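Local atomic coordinates of D-aminopeptidase (Bacillus subtilis, PDB entry 1HI9), a protein that hydrolyses the N-terminal residue from peptides containing D-amino acids, using two zinc ions per subunit inside a self-compartmentalizing homodecamer. Residues A[236-241]-A[247-252]; A[115-120]-A[260-265]. All blocks are in the same frame, centred on the assembly; numbering follows the deposited sequence.

Interaction 1 is a surface contact: the segment 236-241, which carries the short edge strand 238-240, pairs with 247-252 through backbone hydrogen bonds and a bridging water, while its side chains add a modest apolar layer. Interaction 2 is more deeply placed and close to the zinc site; there the loop 115-120 meets helix residues 260-265 by methionine, isoleucine, leucine and threonine contacts, without hydrogen bonds between them. They share no strand or helix, but helix 254-268, which carries 260-265, follows strand 246-250 in the chain and packs against it. They touch directly where Phe249 CD2 lies 3.4 Å from Ala260 CB, and Met264 reaches both Phe249 and Thr238.

Interaction 1 (A[236-241]-A[247-252]); sequences PGTEIK and VQFQAK
This is an antiparallel beta hairpin: strand 238-240, at one edge of the five-stranded sheet within this chain, pairs with strand 246-250. The anchor is the hydrogen-bonded pair Glu239 and Gln248. Gln248 N gives an almost straight bond to Glu239 O (2.8 Å, 168° at the hydrogen), while Glu239 N reaches Gln248 O at 3.1 Å along a more bent path. Both carbonyls have CA-H contacts as well, from Val247 to Glu239 O and from Thr238 to Gln248 O. Further along, a water accepts from Gln250 N and donates to Gly237 O, bridging the strands where they splay apart.

Val247, Phe249, Thr238 and Ile240 share one face. With its CG1 anti to the backbone N (chi1 -177°), Val247 sets that methyl 3.7 Å from Thr238 CB, leaving CG2 to meet Ile240 CG1 at 3.8 Å. Phe249 CD1 lies 3.4 Å from Gly237 O, and Pro236 O approaches the ring edge near its plane. A CB at Gly237 would come tight against this ring and, at these backbone angles, would also be jammed against Pro236 O. An alanine in place of Phe249 would remove the ring and is likely to leave a gap between Gly237 and Ala260, whose CB the ring now meets. Thr238 OG1 turns back to Met235 O and Asn233 OD1. Glu239 and Gln248 point to the other face, and Gln248 OE1 has Lys241 CD 4.0 Å away. The whole is a beta hairpin closing one edge of an antiparallel sheet, the Val247-Phe249-Ile240 face packed on helices 226-232 and 254-268.

Interaction 2 (A[115-120]-A[260-265]); sequences HSMIFG and AMLVMT
Met117 reaches the helix on a bent chain: CG is anti to the carbonyl carbon (chi1 -67°), and bends at chi2 and chi3 turn the thioether across the side chain of Met261 at about a right angle. Met261 meets it with CG anti to its own backbone N and a similarly bent chain, which places SD 3.7 Å from Met117 CG. The methyl end of Met117 then reaches on to Leu262, CE lying 3.9 Å from CD2.

Next door, Ile118 lays its CG1 branch over Thr265. CD1 comes within 3.8 Å of Thr265 CB and 3.4 Å of Thr265 O, while CG1 and CG2 also border CB. Thr265 OG1 faces back into its own helix, near the carbonyl oxygens of Met261 (2.8 Å) and Leu262 (3.1 Å), and it is the carbon part of the side chain that Ile118 covers.

This apolar seam backs the catalytic region. The loop carries His115, the assigned nucleophile, whose ring stacks on that of the zinc ligand His104. Met117 N donates to Glu133 OE2, another zinc ligand, and the nearest atom of the Met117 side chain is about 6 Å from a zinc ion. The loop leads into strand 121-126, whose Phe124 packs against both Met117 and Met261, while helix 254-268 rests its Ala260, Met261 and Met264 on Leu219 of strand 218-223.

Interaction 1 (A[236-241]-A[247-252])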
loop_
_atom_site.group_PDB
_atom_site.type_symbol
_atom_site.label_atom_id
_atom_site.label_comp_id
_atom_site.label_asym_id
_atom_site.label_seq_id
_atom_site.Cartn_x
_atom_site.Cartn_y
_atom_site.Cartn_z
ATOM N N PRO A 236 -25.658 -31.360 -0.117
ATOM C CA PRO A 236 -26.614 -32.453 -0.302
ATOM C C PRO A 236 -27.630 -32.501 0.836
ATOM O O PRO A 236 -27.287 -32.263 1.994
ATOM C CB PRO A 236 -25.722 -33.692 -0.316
ATOM C CG PRO A 236 -24.426 -33.172 -0.866
ATOM C CD PRO A 236 -24.274 -31.870 -0.126
ATOM N N GLY A 237 -28.877 -32.809 0.503
ATOM C CA GLY A 237 -29.909 -32.884 1.521
ATOM C C GLY A 237 -30.621 -31.571 1.809
ATOM O O GLY A 237 -31.477 -31.518 2.691
ATOM N N THR A 238 -30.278 -30.515 1.072
ATOM C CA THR A 238 -30.902 -29.213 1.268
ATOM C C THR A 238 -31.894 -28.890 0.164
ATOM O O THR A 238 -31.876 -29.498 -0.902
ATOM C CB THR A 238 -29.858 -28.065 1.285
ATOM O OG1 THR A 238 -29.222 -27.974 -0.001
ATOM C CG2 THR A 238 -28.817 -28.304 2.360
ATOM N N GLU A 239 -32.751 -27.908 0.427
ATOM C CA GLU A 239 -33.746 -27.473 -0.546
ATOM C C GLU A 239 -34.162 -26.031 -0.236
ATOM O O GLU A 239 -34.269 -25.637 0.928
ATOM C CB GLU A 239 -34.968 -28.405 -0.493
ATOM C CG GLU A 239 -36.154 -27.960 -1.351
ATOM C CD GLU A 239 -37.442 -28.747 -1.062
ATOM O OE1 GLU A 239 -38.529 -28.325 -1.530
ATOM O OE2 GLU A 239 -37.368 -29.789 -0.370
ATOM N N ILE A 240 -34.375 -25.243 -1.282
ATOM C CA ILE A 240 -34.805 -23.866 -1.112
ATOM C C ILE A 240 -36.322 -23.795 -1.208
ATOM O O ILE A 240 -36.921 -24.356 -2.125
ATOM C CB ILE A 240 -34.211 -22.944 -2.196
ATOM C CG1 ILE A 240 -32.694 -22.868 -2.041
ATOM C CG2 ILE A 240 -34.819 -21.550 -2.090
ATOM C CD1 ILE A 240 -32.018 -21.996 -3.063
ATOM N N LYS A 241 -36.941 -23.112 -0.252
ATOM C CA LYS A 241 -38.390 -22.953 -0.234
ATOM C C LYS A 241 -38.724 -21.909 -1.297
ATOM O O LYS A 241 -38.378 -20.733 -1.150
ATOM C CB LYS A 241 -38.829 -22.465 1.145
ATOM C CG LYS A 241 -40.272 -22.772 1.513
ATOM C CD LYS A 241 -40.450 -24.207 2.039
ATOM C CE LYS A 241 -40.534 -25.237 0.910
ATOM N NZ LYS A 241 -41.778 -25.071 0.102
ATOM N N VAL A 247 -33.392 -21.920 3.163
ATOM C CA VAL A 247 -32.945 -23.247 2.765
ATOM C C VAL A 247 -33.205 -24.184 3.936
ATOM O O VAL A 247 -32.923 -23.839 5.079
ATOM C CB VAL A 247 -31.448 -23.251 2.418
ATOM C CG1 VAL A 247 -31.029 -24.626 1.925
ATOM C CG2 VAL A 247 -31.160 -22.182 1.370
ATOM N N GLN A 248 -33.763 -25.358 3.653
ATOM C CA GLN A 248 -34.075 -26.305 4.713
ATOM C C GLN A 248 -33.246 -27.581 4.627
ATOM O O GLN A 248 -32.802 -27.995 3.553
ATOM C CB GLN A 248 -35.562 -26.666 4.685
ATOM C CG GLN A 248 -36.487 -25.468 4.692
ATOM C CD GLN A 248 -37.923 -25.858 4.959
ATOM O OE1 GLN A 248 -38.437 -26.804 4.362
ATOM N NE2 GLN A 248 -38.583 -25.127 5.866
ATOM N N PHE A 249 -33.048 -28.202 5.779
ATOM C CA PHE A 249 -32.280 -29.425 5.869
ATOM C C PHE A 249 -32.856 -30.336 6.952
ATOM O O PHE A 249 -32.870 -29.970 8.131
ATOM C CB PHE A 249 -30.822 -29.096 6.206
ATOM C CG PHE A 249 -29.967 -30.308 6.447
ATOM C CD1 PHE A 249 -29.507 -31.075 5.379
ATOM C CD2 PHE A 249 -29.680 -30.721 7.744
ATOM C CE1 PHE A 249 -28.779 -32.232 5.599
ATOM C CE2 PHE A 249 -28.951 -31.878 7.973
ATOM C CZ PHE A 249 -28.501 -32.638 6.898
ATOM N N GLN A 250 -33.329 -31.515 6.549
ATOM C CA GLN A 250 -33.878 -32.485 7.490
ATOM C C GLN A 250 -32.687 -33.236 8.080
ATOM O O GLN A 250 -31.947 -33.907 7.358
ATOM C CB GLN A 250 -34.822 -33.457 6.769
ATOM C CG GLN A 250 -35.257 -34.656 7.606
ATOM C CD GLN A 250 -36.076 -34.282 8.834
ATOM O OE1 GLN A 250 -37.239 -33.897 8.736
ATOM N NE2 GLN A 250 -35.458 -34.388 10.004
ATOM N N ALA A 251 -32.492 -33.100 9.388
ATOM C CA ALA A 251 -31.376 -33.739 10.080
ATOM C C ALA A 251 -31.804 -34.989 10.840
ATOM O O ALA A 251 -32.982 -35.167 11.140
ATOM C CB ALA A 251 -30.737 -32.748 11.047
ATOM N N LYS A 252 -30.833 -35.843 11.152
ATOM C CA LYS A 252 -31.088 -37.077 11.888
ATOM C C LYS A 252 -31.220 -36.788 13.379
ATOM O O LYS A 252 -31.937 -37.489 14.090
ATOM C CB LYS A 252 -29.948 -38.074 11.673
ATOM C CG LYS A 252 -29.704 -38.443 10.218
ATOM C CD LYS A 252 -28.690 -39.589 10.079
ATOM C CE LYS A 252 -27.305 -39.238 10.652
ATOM N NZ LYS A 252 -27.283 -39.062 12.150
HETATM O O HOH W 1 -32.147 -33.243 4.423
#

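Interaction 2 (A[115-120]-A[260-265])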
loop_
_atom_site.group_PDB
_atom_site.type_symbol
_atom_site.label_atom_id
_atom_site.label_comp_id
_atom_site.label_asym_id
_atom_site.label_seq_id
_atom_site.Cartn_x
_atom_site.Cartn_y
_atom_site.Cartn_z
ATOM N N HIS A 115 -26.780 -10.493 15.390
ATOM C CA HIS A 115 -26.498 -11.336 14.227
ATOM C C HIS A 115 -26.545 -12.785 14.677
ATOM O O HIS A 115 -26.714 -13.048 15.862
ATOM C CB HIS A 115 -25.121 -11.030 13.636
ATOM C CG HIS A 115 -23.988 -11.416 14.532
ATOM N ND1 HIS A 115 -23.635 -10.681 15.643
ATOM C CD2 HIS A 115 -23.160 -12.486 14.512
ATOM C CE1 HIS A 115 -22.637 -11.278 16.266
ATOM N NE2 HIS A 115 -22.328 -12.376 15.599
ATOM N N SER A 116 -26.418 -13.704 13.724
ATOM C CA SER A 116 -26.429 -15.139 13.996
ATOM C C SER A 116 -25.358 -15.850 13.166
ATOM O O SER A 116 -25.572 -16.134 11.991
ATOM C CB SER A 116 -27.800 -15.739 13.664
ATOM O OG SER A 116 -28.811 -15.185 14.473
ATOM N N MET A 117 -24.219 -16.135 13.796
ATOM C CA MET A 117 -23.071 -16.800 13.167
ATOM C C MET A 117 -22.393 -15.954 12.087
ATOM O O MET A 117 -21.231 -15.592 12.229
ATOM C CB MET A 117 -23.474 -18.158 12.597
ATOM C CG MET A 117 -23.860 -19.189 13.657
ATOM S SD MET A 117 -22.590 -19.453 14.951
ATOM C CE MET A 117 -21.332 -20.380 14.049
ATOM N N ILE A 118 -23.105 -15.647 11.005
ATOM C CA ILE A 118 -22.536 -14.824 9.935
ATOM C C ILE A 118 -23.494 -13.687 9.625
ATOM O O ILE A 118 -24.682 -13.775 9.930
ATOM C CB ILE A 118 -22.312 -15.640 8.652
ATOM C CG1 ILE A 118 -23.644 -16.233 8.187
ATOM C CG2 ILE A 118 -21.297 -16.739 8.910
ATOM C CD1 ILE A 118 -23.600 -16.811 6.798
ATOM N N PHE A 119 -22.977 -12.623 9.019
ATOM C CA PHE A 119 -23.796 -11.463 8.676
ATOM C C PHE A 119 -24.924 -11.844 7.733
ATOM O O PHE A 119 -25.993 -11.232 7.747
ATOM C CB PHE A 119 -22.931 -10.379 8.019
ATOM C CG PHE A 119 -21.921 -9.756 8.952
ATOM C CD1 PHE A 119 -20.601 -9.546 8.535
ATOM C CD2 PHE A 119 -22.288 -9.363 10.238
ATOM C CE1 PHE A 119 -19.659 -8.966 9.388
ATOM C CE2 PHE A 119 -21.359 -8.781 11.103
ATOM C CZ PHE A 119 -20.041 -8.579 10.673
ATOM N N GLY A 120 -24.687 -12.873 6.928
ATOM C CA GLY A 120 -25.680 -13.296 5.961
ATOM C C GLY A 120 -26.973 -13.953 6.421
ATOM O O GLY A 120 -27.908 -14.064 5.628
ATOM N N ALA A 260 -24.790 -29.023 10.063
ATOM C CA ALA A 260 -25.343 -28.611 8.789
ATOM C C ALA A 260 -25.354 -27.083 8.790
ATOM O O ALA A 260 -25.116 -26.453 7.761
ATOM C CB ALA A 260 -26.751 -29.159 8.619
ATOM N N MET A 261 -25.626 -26.490 9.952
ATOM C CA MET A 261 -25.651 -25.036 10.076
ATOM C C MET A 261 -24.260 -24.484 9.790
ATOM O O MET A 261 -24.111 -23.519 9.048
ATOM C CB MET A 261 -26.116 -24.632 11.483
ATOM C CG MET A 261 -26.089 -23.134 11.773
ATOM S SD MET A 261 -24.455 -22.560 12.303
ATOM C CE MET A 261 -24.320 -23.454 13.845
ATOM N N LEU A 262 -23.242 -25.115 10.367
ATOM C CA LEU A 262 -21.862 -24.682 10.172
ATOM C C LEU A 262 -21.473 -24.663 8.704
ATOM O O LEU A 262 -20.909 -23.682 8.213
ATOM C CB LEU A 262 -20.917 -25.595 10.943
ATOM C CG LEU A 262 -21.054 -25.523 12.471
ATOM C CD1 LEU A 262 -20.123 -26.541 13.112
ATOM C CD2 LEU A 262 -20.718 -24.111 12.956
ATOM N N VAL A 263 -21.766 -25.750 8.003
ATOM C CA VAL A 263 -21.452 -25.855 6.584
ATOM C C VAL A 263 -22.253 -24.879 5.717
ATOM O O VAL A 263 -21.673 -24.174 4.891
ATOM C CB VAL A 263 -21.687 -27.292 6.082
ATOM C CG1 VAL A 263 -21.470 -27.366 4.578
ATOM C CG2 VAL A 263 -20.729 -28.233 6.795
ATOM N N MET A 264 -23.574 -24.850 5.897
ATOM C CA MET A 264 -24.438 -23.955 5.133
ATOM C C MET A 264 -24.067 -22.488 5.312
ATOM O O MET A 264 -24.070 -21.733 4.344
ATOM C CB MET A 264 -25.905 -24.159 5.521
ATOM C CG MET A 264 -26.561 -25.396 4.897
ATOM S SD MET A 264 -28.270 -25.679 5.526
ATOM C CE MET A 264 -27.934 -26.903 6.666
ATOM N N THR A 265 -23.756 -22.072 6.537
ATOM C CA THR A 265 -23.377 -20.682 6.745
ATOM C C THR A 265 -21.983 -20.435 6.157
ATOM O O THR A 265 -21.706 -19.361 5.616
ATOM C CB THR A 265 -23.389 -20.302 8.260
ATOM O OG1 THR A 265 -22.539 -21.192 9.013
ATOM C CG2 THR A 265 -24.800 -20.377 8.798
#